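Local coordinates for protein BB_2cx5_001 (Thermus thermophilus, PDB 3RI0) that serves as a designed scaffold that presents a backbone-grafted linear HIV epitope to antibodies, built on a Thermus thermophilus protein of the aminoacyl-tRNA editing domain family, at residues V44-S50 / F62-N68; A92-G96 / G106-P110; L119-V125 / R137-L143. The protein carries 6 engineered substitutions. All coordinates share one frame; numbering follows the deposited sequence.

Contact 1. Residues V44-S50 / F62-N68; sequences VGQIVKS and FLVSGKN
Val44 opens the contact by laying its CG1 methyl across the CB of Lys67, 3.9 Å away, while its carbonyl oxygen takes a CA-H...O contact from Gly66 CA. Gly45 comes next, its CA against CB, CG and CD of Lys67; glycine suits the place because a side chain would run into Lys67 CD. Its carbonyl oxygen accepts the hydroxyl of Ser65, OG to O 2.7 Å, in the carbonyl plane and on a lone pair. Ser65 can reach it because its OG stands anti to the backbone N (chi1 173°), and a small hydroxyl residue fits this tight, buried spot. Ile47 brings its O to 2.7 Å from Gly66 N, but the bond is bent and weak. At Val48 the partner is Ser65 in a non-hydrogen-bonded pair, and the CG1 methyl of the valine packs on Leu63 CB. Lys49 and Val64 then form the hydrogen-bonded pair: Lys49 N to Val64 O and Val64 N to Lys49 O are both 3.0 Å. The lysine chain, bent at chi3 (-56°), packs CE beside Val64 CG1, and its ammonium NZ is hydrogen-bonded to Asn68 O at 2.7 Å, nearly in line with the C=O (168°). Asn68 ND2 bonds to Asp116 and Asp118. Ser50, paired with Leu63, rests its OG against Leu63 CD2 at 3.5 Å. Strands 47-54 and 59-65 thus make an antiparallel beta hairpin within the mixed sheet; a type I turn, Ser65 to Asn68, follows strand 59-65 at the end away from the hairpin connection.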
loop_
_atom_site.group_PDB
_atom_site.type_symbol
_atom_site.label_atom_id
_atom_site.label_comp_id
_atom_site.label_asym_id
_atom_site.label_seq_id
_atom_site.Cartn_x
_atom_site.Cartn_y
_atom_site.Cartn_z
ATOM N N VAL A 44 0.450 -7.858 12.505
ATOM C CA VAL A 44 -0.129 -7.856 11.176
ATOM C C VAL A 44 -0.884 -6.555 10.886
ATOM O O VAL A 44 -0.986 -6.131 9.743
ATOM C CB VAL A 44 -1.078 -9.045 10.976
ATOM C CG1 VAL A 44 -2.402 -8.785 11.673
ATOM C CG2 VAL A 44 -1.278 -9.278 9.484
ATOM N N GLY A 45 -1.399 -5.914 11.926
ATOM C CA GLY A 45 -2.115 -4.667 11.716
ATOM C C GLY A 45 -1.219 -3.538 11.233
ATOM O O GLY A 45 -1.706 -2.509 10.749
ATOM N N GLN A 46 0.090 -3.727 11.366
ATOM C CA GLN A 46 1.053 -2.723 10.944
ATOM C C GLN A 46 1.389 -2.826 9.464
ATOM O O GLN A 46 1.960 -1.904 8.891
ATOM C CB GLN A 46 2.340 -2.823 11.774
ATOM C CG GLN A 46 2.187 -2.309 13.201
ATOM C CD GLN A 46 3.442 -2.534 14.036
ATOM O OE1 GLN A 46 3.768 -3.674 14.392
ATOM N NE2 GLN A 46 4.158 -1.451 14.343
ATOM N N ILE A 47 1.043 -3.946 8.841
ATOM C CA ILE A 47 1.305 -4.113 7.421
ATOM C C ILE A 47 0.299 -3.281 6.632
ATOM O O ILE A 47 -0.898 -3.290 6.930
ATOM C CB ILE A 47 1.176 -5.585 6.976
ATOM C CG1 ILE A 47 2.183 -6.459 7.734
ATOM C CG2 ILE A 47 1.403 -5.690 5.456
ATOM C CD1 ILE A 47 3.624 -6.109 7.483
ATOM N N VAL A 48 0.794 -2.569 5.627
ATOM C CA VAL A 48 -0.046 -1.732 4.800
ATOM C C VAL A 48 -0.320 -2.385 3.454
ATOM O O VAL A 48 0.609 -2.672 2.698
ATOM C CB VAL A 48 0.626 -0.375 4.525
ATOM C CG1 VAL A 48 -0.360 0.556 3.814
ATOM C CG2 VAL A 48 1.127 0.243 5.839
ATOM N N LYS A 49 -1.593 -2.616 3.161
ATOM C CA LYS A 49 -2.008 -3.197 1.877
ATOM C C LYS A 49 -2.423 -2.044 0.957
ATOM O O LYS A 49 -3.267 -1.224 1.322
ATOM C CB LYS A 49 -3.197 -4.136 2.077
ATOM C CG LYS A 49 -2.878 -5.367 2.929
ATOM C CD LYS A 49 -4.110 -6.233 3.163
ATOM C CE LYS A 49 -5.249 -5.426 3.797
ATOM N NZ LYS A 49 -6.424 -6.285 4.110
ATOM N N SER A 50 -1.820 -1.970 -0.224
ATOM C CA SER A 50 -2.137 -0.910 -1.181
ATOM C C SER A 50 -3.116 -1.444 -2.219
ATOM O O SER A 50 -2.706 -1.988 -3.259
ATOM C CB SER A 50 -0.857 -0.418 -1.863
ATOM O OG SER A 50 0.058 0.105 -0.915
ATOM N N PHE A 62 -6.323 2.654 -1.928
ATOM C CA PHE A 62 -6.727 2.491 -0.538
ATOM C C PHE A 62 -5.670 1.740 0.260
ATOM O O PHE A 62 -5.317 0.613 -0.057
ATOM C CB PHE A 62 -8.069 1.768 -0.453
ATOM C CG PHE A 62 -9.204 2.537 -1.070
ATOM C CD1 PHE A 62 -9.506 2.388 -2.420
ATOM C CD2 PHE A 62 -9.966 3.417 -0.304
ATOM C CE1 PHE A 62 -10.558 3.109 -3.011
ATOM C CE2 PHE A 62 -11.022 4.149 -0.881
ATOM C CZ PHE A 62 -11.317 3.987 -2.237
ATOM N N LEU A 63 -5.167 2.390 1.302
ATOM C CA LEU A 63 -4.137 1.811 2.158
ATOM C C LEU A 63 -4.855 1.258 3.396
ATOM O O LEU A 63 -5.364 2.019 4.227
ATOM C CB LEU A 63 -3.135 2.900 2.529
ATOM C CG LEU A 63 -2.690 3.664 1.280
ATOM C CD1 LEU A 63 -1.866 4.873 1.669
ATOM C CD2 LEU A 63 -1.895 2.738 0.370
ATOM N N VAL A 64 -4.887 -0.068 3.505
ATOM C CA VAL A 64 -5.597 -0.734 4.590
ATOM C C VAL A 64 -4.705 -1.484 5.557
ATOM O O VAL A 64 -3.716 -2.103 5.163
ATOM C CB VAL A 64 -6.624 -1.748 4.012
ATOM C CG1 VAL A 64 -7.311 -2.511 5.138
ATOM C CG2 VAL A 64 -7.641 -1.015 3.156
ATOM N N SER A 65 -5.061 -1.432 6.833
ATOM C CA SER A 65 -4.308 -2.146 7.847
ATOM C C SER A 65 -4.328 -3.626 7.475
ATOM O O SER A 65 -5.301 -4.120 6.911
ATOM C CB SER A 65 -4.948 -1.951 9.220
ATOM O OG SER A 65 -4.321 -2.777 10.188
ATOM N N GLY A 66 -3.252 -4.336 7.781
ATOM C CA GLY A 66 -3.216 -5.751 7.476
ATOM C C GLY A 66 -4.246 -6.548 8.269
ATOM O O GLY A 66 -4.593 -7.658 7.894
ATOM N N LYS A 67 -4.763 -5.977 9.350
ATOM C CA LYS A 67 -5.743 -6.687 10.174
ATOM C C LYS A 67 -7.186 -6.304 9.843
ATOM O O LYS A 67 -8.103 -6.627 10.610
ATOM C CB LYS A 67 -5.505 -6.391 11.653
ATOM C CG LYS A 67 -6.065 -5.040 12.053
ATOM C CD LYS A 67 -5.713 -4.642 13.470
ATOM C CE LYS A 67 -6.084 -3.191 13.684
ATOM N NZ LYS A 67 -5.591 -2.645 14.967
ATOM N N ASN A 68 -7.390 -5.598 8.732
ATOM C CA ASN A 68 -8.741 -5.198 8.341
ATOM C C ASN A 68 -8.999 -5.514 6.883
ATOM O O ASN A 68 -8.079 -5.656 6.090
ATOM C CB ASN A 68 -8.970 -3.692 8.518
ATOM C CG ASN A 68 -8.734 -3.212 9.942
ATOM O OD1 ASN A 68 -9.054 -3.901 10.914
ATOM N ND2 ASN A 68 -8.194 -2.002 10.070
#

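Contact 2. Residues A92-G96 / G106-P110; sequences AALTG and GHNTP
Thr109 N donates to Leu94 O, 2.9 Å away, the strongest direct bond between the end of helix 88-95 and the loop that returns past it. The motif is a helix C-terminus where the loop amides take up the carbonyls of Leu94 and Thr95, with a water at Ala93 O. Beside the first bond, Asn108 N makes a longer, weak one to Thr95 O at 3.4 Å. The water donates to Ala93 O and is hydrogen-bonded to Thr109 OG1 at 2.6 Å, joining the helix carbonyl to the threonine hydroxyl. Three successive carbonyls of the last turn are therefore engaged. Thr95 O has a further partner in the CA-H of His107, whose CA lies 3.1 Å from it.

The packing begins with the imidazole of His107. Thr95 CB sits over one face of the ring, offset toward the rim, in a CH-pi contact 4.0 Å from the centroid. NE2 of the same ring bonds to Pro103 O, which fixes the ring's rotation. Histidine suits the place, offering a face for packing and a ring nitrogen for a hydrogen bond. The Thr95 hydroxyl turns instead to Val91 O and Phe97 N, directed there by a chi1 of 73° that sets OG1 between the backbone N and the carbonyl carbon. Leu94 CD2 crosses Thr109 more loosely. Gly96, with a positive phi of 93° that favours glycine, ends the helix and lets the Asn108 amide approach, ND2 standing 3.0 Å from Gly96 CA.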
loop_
_atom_site.group_PDB
_atom_site.type_symbol
_atom_site.label_atom_id
_atom_site.label_comp_id
_atom_site.label_asym_id
_atom_site.label_seq_id
_atom_site.Cartn_x
_atom_site.Cartn_y
_atom_site.Cartn_z
ATOM N N ALA A 92 -1.208 -3.584 -13.021
ATOM C CA ALA A 92 0.176 -3.367 -13.438
ATOM C C ALA A 92 0.269 -2.096 -14.285
ATOM O O ALA A 92 1.185 -1.287 -14.122
ATOM C CB ALA A 92 0.693 -4.571 -14.251
ATOM N N ALA A 93 -0.696 -1.927 -15.190
ATOM C CA ALA A 93 -0.724 -0.776 -16.082
ATOM C C ALA A 93 -0.794 0.530 -15.313
ATOM O O ALA A 93 -0.151 1.488 -15.688
ATOM C CB ALA A 93 -1.909 -0.888 -17.057
ATOM N N LEU A 94 -1.576 0.565 -14.240
ATOM C CA LEU A 94 -1.732 1.777 -13.433
ATOM C C LEU A 94 -0.617 2.032 -12.428
ATOM O O LEU A 94 -0.064 3.126 -12.378
ATOM C CB LEU A 94 -3.070 1.744 -12.680
ATOM C CG LEU A 94 -4.324 1.743 -13.550
ATOM C CD1 LEU A 94 -5.565 1.468 -12.699
ATOM C CD2 LEU A 94 -4.429 3.086 -14.260
ATOM N N THR A 95 -0.303 1.017 -11.629
ATOM C CA THR A 95 0.715 1.134 -10.595
ATOM C C THR A 95 2.133 0.860 -11.068
ATOM O O THR A 95 3.085 1.449 -10.558
ATOM C CB THR A 95 0.402 0.189 -9.411
ATOM O OG1 THR A 95 0.661 -1.166 -9.791
ATOM C CG2 THR A 95 -1.046 0.293 -9.032
ATOM N N GLY A 96 2.283 -0.035 -12.035
ATOM C CA GLY A 96 3.616 -0.349 -12.528
ATOM C C GLY A 96 4.179 -1.530 -11.778
ATOM O O GLY A 96 5.365 -1.845 -11.915
ATOM N N GLY A 106 5.558 5.283 -6.334
ATOM C CA GLY A 106 6.234 4.811 -7.533
ATOM C C GLY A 106 5.289 4.339 -8.629
ATOM O O GLY A 106 5.649 3.487 -9.434
ATOM N N HIS A 107 4.080 4.880 -8.676
ATOM C CA HIS A 107 3.115 4.456 -9.683
ATOM C C HIS A 107 3.239 5.199 -11.003
ATOM O O HIS A 107 3.637 6.361 -11.030
ATOM C CB HIS A 107 1.697 4.621 -9.131
ATOM C CG HIS A 107 1.438 3.840 -7.878
ATOM N ND1 HIS A 107 0.301 4.006 -7.121
ATOM C CD2 HIS A 107 2.163 2.873 -7.263
ATOM C CE1 HIS A 107 0.336 3.173 -6.091
ATOM N NE2 HIS A 107 1.454 2.477 -6.155
ATOM N N ASN A 108 2.902 4.526 -12.099
ATOM C CA ASN A 108 2.969 5.146 -13.424
ATOM C C ASN A 108 1.878 6.208 -13.487
ATOM O O ASN A 108 2.049 7.252 -14.115
ATOM C CB ASN A 108 2.738 4.106 -14.530
ATOM C CG ASN A 108 3.829 3.030 -14.578
ATOM O OD1 ASN A 108 5.016 3.336 -14.560
ATOM N ND2 ASN A 108 3.421 1.771 -14.650
ATOM N N THR A 109 0.764 5.912 -12.822
ATOM C CA THR A 109 -0.382 6.802 -12.751
ATOM C C THR A 109 -0.618 7.189 -11.284
ATOM O O THR A 109 -1.016 6.354 -10.473
ATOM C CB THR A 109 -1.665 6.110 -13.300
ATOM O OG1 THR A 109 -1.502 5.831 -14.698
ATOM C CG2 THR A 109 -2.880 6.986 -13.108
ATOM N N PRO A 110 -0.353 8.455 -10.924
ATOM C CA PRO A 110 -0.560 8.907 -9.541
ATOM C C PRO A 110 -2.051 8.775 -9.236
ATOM O O PRO A 110 -2.890 9.215 -10.022
ATOM C CB PRO A 110 -0.081 10.352 -9.578
ATOM C CG PRO A 110 -0.406 10.771 -10.994
ATOM C CD PRO A 110 0.067 9.572 -11.787
HETATM O O HOH W 1 -0.238 4.133 -16.165
#

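Contact 3. Residues L119-V125 / R137-L143; sequences LLGYPEV and RATPKEL
Val125 and Ala138 meet as an antiparallel hydrogen-bonded pair, joining the start of strand 125-128 to the end of strand 134-138. Val125 N lies 2.8 Å from Ala138 O, and Ala138 N returns the link to Val125 O at 3.0 Å. Next to this pair, Glu124 OE1 reaches Arg137 NE at 3.3 Å in a weak hydrogen bond within a salt bridge. The carboxylate comes at the edge of the guanidinium, and the two planes are nearly perpendicular, 84° apart. A bend at chi3 (-85°) of the arginine brings NE and NH2 alongside Glu124 CG and CB.

On the other flank Pro140 wedges into the bend of 119-125. Its CG touches Leu119 O at 3.3 Å and Tyr122 O at 3.4 Å, while CB meets Leu120 CD2. Deeper in, Val125 CG2 packs on Leu143 CD2 at 4.2 Å, beside Leu119.

Pro140 directly follows the N-cap Thr139, inside the capping box formed by Thr139 and Glu142: Thr139 N donates to the anti lone pair of Glu142 OE1, and Thr139 OG1 accepts a weaker bond from Glu142 N. Proline suits the first turn of helix 140-147, where no amide hydrogen is needed. Glu142 is secured in turn by His20. The chemistry implies that backbone bonds and apolar packing carry this junction, the outer ion pair adding a probably modest electrostatic contribution.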
loop_
_atom_site.group_PDB
_atom_site.type_symbol
_atom_site.label_atom_id
_atom_site.label_comp_id
_atom_site.label_asym_id
_atom_site.label_seq_id
_atom_site.Cartn_x
_atom_site.Cartn_y
_atom_site.Cartn_z
ATOM N N LEU A 119 -4.260 2.674 10.831
ATOM C CA LEU A 119 -2.815 2.695 10.602
ATOM C C LEU A 119 -2.134 3.792 11.423
ATOM O O LEU A 119 -0.973 3.649 11.807
ATOM C CB LEU A 119 -2.511 2.890 9.112
ATOM C CG LEU A 119 -2.762 1.676 8.211
ATOM C CD1 LEU A 119 -2.560 2.054 6.749
ATOM C CD2 LEU A 119 -1.809 0.551 8.602
ATOM N N LEU A 120 -2.857 4.873 11.706
ATOM C CA LEU A 120 -2.292 5.973 12.494
ATOM C C LEU A 120 -2.094 5.488 13.931
ATOM O O LEU A 120 -1.455 6.152 14.747
ATOM C CB LEU A 120 -3.234 7.181 12.492
ATOM C CG LEU A 120 -3.745 7.731 11.156
ATOM C CD1 LEU A 120 -4.648 8.918 11.414
ATOM C CD2 LEU A 120 -2.587 8.138 10.277
ATOM N N GLY A 121 -2.630 4.304 14.217
ATOM C CA GLY A 121 -2.533 3.731 15.547
ATOM C C GLY A 121 -1.177 3.183 15.958
ATOM O O GLY A 121 -1.020 2.725 17.091
ATOM N N TYR A 122 -0.190 3.219 15.070
ATOM C CA TYR A 122 1.125 2.703 15.430
ATOM C C TYR A 122 2.235 3.728 15.277
ATOM O O TYR A 122 2.061 4.753 14.620
ATOM C CB TYR A 122 1.469 1.485 14.577
ATOM C CG TYR A 122 0.426 0.393 14.565
ATOM C CD1 TYR A 122 -0.588 0.383 13.610
ATOM C CD2 TYR A 122 0.471 -0.648 15.488
ATOM C CE1 TYR A 122 -1.526 -0.642 13.568
ATOM C CE2 TYR A 122 -0.460 -1.679 15.458
ATOM C CZ TYR A 122 -1.456 -1.669 14.487
ATOM O OH TYR A 122 -2.355 -2.705 14.404
ATOM N N PRO A 123 3.394 3.461 15.904
ATOM C CA PRO A 123 4.555 4.353 15.834
ATOM C C PRO A 123 5.215 4.232 14.461
ATOM O O PRO A 123 5.948 5.115 14.019
ATOM C CB PRO A 123 5.442 3.855 16.976
ATOM C CG PRO A 123 5.093 2.408 17.070
ATOM C CD PRO A 123 3.595 2.430 16.938
ATOM N N GLU A 124 4.953 3.117 13.789
ATOM C CA GLU A 124 5.484 2.891 12.451
ATOM C C GLU A 124 4.760 1.721 11.802
ATOM O O GLU A 124 4.235 0.854 12.496
ATOM C CB GLU A 124 6.988 2.610 12.481
ATOM C CG GLU A 124 7.324 1.138 12.482
ATOM C CD GLU A 124 7.856 0.667 13.800
ATOM O OE1 GLU A 124 9.002 1.042 14.139
ATOM O OE2 GLU A 124 7.132 -0.068 14.501
ATOM N N VAL A 125 4.737 1.706 10.471
ATOM C CA VAL A 125 4.071 0.649 9.713
ATOM C C VAL A 125 4.999 0.153 8.602
ATOM O O VAL A 125 5.991 0.813 8.270
ATOM C CB VAL A 125 2.744 1.164 9.080
ATOM C CG1 VAL A 125 1.699 1.413 10.161
ATOM C CG2 VAL A 125 2.994 2.446 8.321
ATOM N N ARG A 137 9.779 0.351 6.104
ATOM C CA ARG A 137 8.996 0.922 7.182
ATOM C C ARG A 137 8.966 2.431 7.117
ATOM O O ARG A 137 9.847 3.065 6.520
ATOM C CB ARG A 137 9.537 0.490 8.537
ATOM C CG ARG A 137 10.837 1.129 8.928
ATOM C CD ARG A 137 11.138 0.896 10.402
ATOM N NE ARG A 137 10.519 1.874 11.294
ATOM C CZ ARG A 137 10.732 3.187 11.231
ATOM N NH1 ARG A 137 11.547 3.686 10.307
ATOM N NH2 ARG A 137 10.146 4.005 12.098
ATOM N N ALA A 138 7.949 3.004 7.741
ATOM C CA ALA A 138 7.792 4.443 7.782
ATOM C C ALA A 138 6.776 4.729 8.860
ATOM O O ALA A 138 6.013 3.842 9.236
ATOM C CB ALA A 138 7.286 4.956 6.436
ATOM N N THR A 139 6.768 5.953 9.374
ATOM C CA THR A 139 5.782 6.300 10.387
ATOM C C THR A 139 4.549 6.700 9.586
ATOM O O THR A 139 4.655 7.035 8.402
ATOM C CB THR A 139 6.232 7.497 11.257
ATOM O OG1 THR A 139 6.333 8.672 10.438
ATOM C CG2 THR A 139 7.592 7.220 11.897
ATOM N N PRO A 140 3.361 6.627 10.200
ATOM C CA PRO A 140 2.132 7.002 9.505
ATOM C C PRO A 140 2.230 8.410 8.930
ATOM O O PRO A 140 1.717 8.684 7.848
ATOM C CB PRO A 140 1.088 6.903 10.602
ATOM C CG PRO A 140 1.562 5.726 11.381
ATOM C CD PRO A 140 3.047 6.014 11.507
ATOM N N LYS A 141 2.917 9.293 9.651
ATOM C CA LYS A 141 3.069 10.674 9.214
ATOM C C LYS A 141 3.785 10.726 7.873
ATOM O O LYS A 141 3.385 11.468 6.972
ATOM C CB LYS A 141 3.852 11.482 10.257
ATOM C CG LYS A 141 3.369 12.923 10.392
ATOM C CD LYS A 141 4.276 13.782 11.283
ATOM C CE LYS A 141 3.722 15.207 11.415
ATOM N NZ LYS A 141 4.686 16.198 11.984
ATOM N N GLU A 142 4.850 9.939 7.742
ATOM C CA GLU A 142 5.609 9.888 6.500
ATOM C C GLU A 142 4.758 9.276 5.405
ATOM O O GLU A 142 4.691 9.800 4.300
ATOM C CB GLU A 142 6.892 9.079 6.687
ATOM C CG GLU A 142 7.880 9.719 7.657
ATOM C CD GLU A 142 9.141 8.896 7.856
ATOM O OE1 GLU A 142 9.039 7.727 8.286
ATOM O OE2 GLU A 142 10.238 9.429 7.583
ATOM N N LEU A 143 4.095 8.169 5.711
ATOM C CA LEU A 143 3.246 7.508 4.727
ATOM C C LEU A 143 2.270 8.524 4.134
ATOM O O LEU A 143 2.068 8.557 2.917
ATOM C CB LEU A 143 2.482 6.341 5.376
ATOM C CG LEU A 143 1.593 5.505 4.443
ATOM C CD1 LEU A 143 2.437 4.910 3.315
ATOM C CD2 LEU A 143 0.913 4.403 5.226
#

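Contacts 1 and 3 are neighbours in the same mixed sheet, their centres about 11 Å apart. They touch directly: Gln46 NE2 bonds to Glu124 O, Lys67 NZ makes a weak bond to Tyr122 OH, and Val48 packs against both Leu119 and Val125. Contact 1 is largely buried and combines several strand pairs with side-chain bonds from Ser65 and Lys49 to main-chain carbonyls, whereas contact 3, partly buried, has a single strand pair, proline packing and an outer ion pair. Contact 2 stands apart at the surface, on the opposite side of the chain's centre from both; it joins a helix end to a loop, without strand pairing, through main-chain carbonyls and a water.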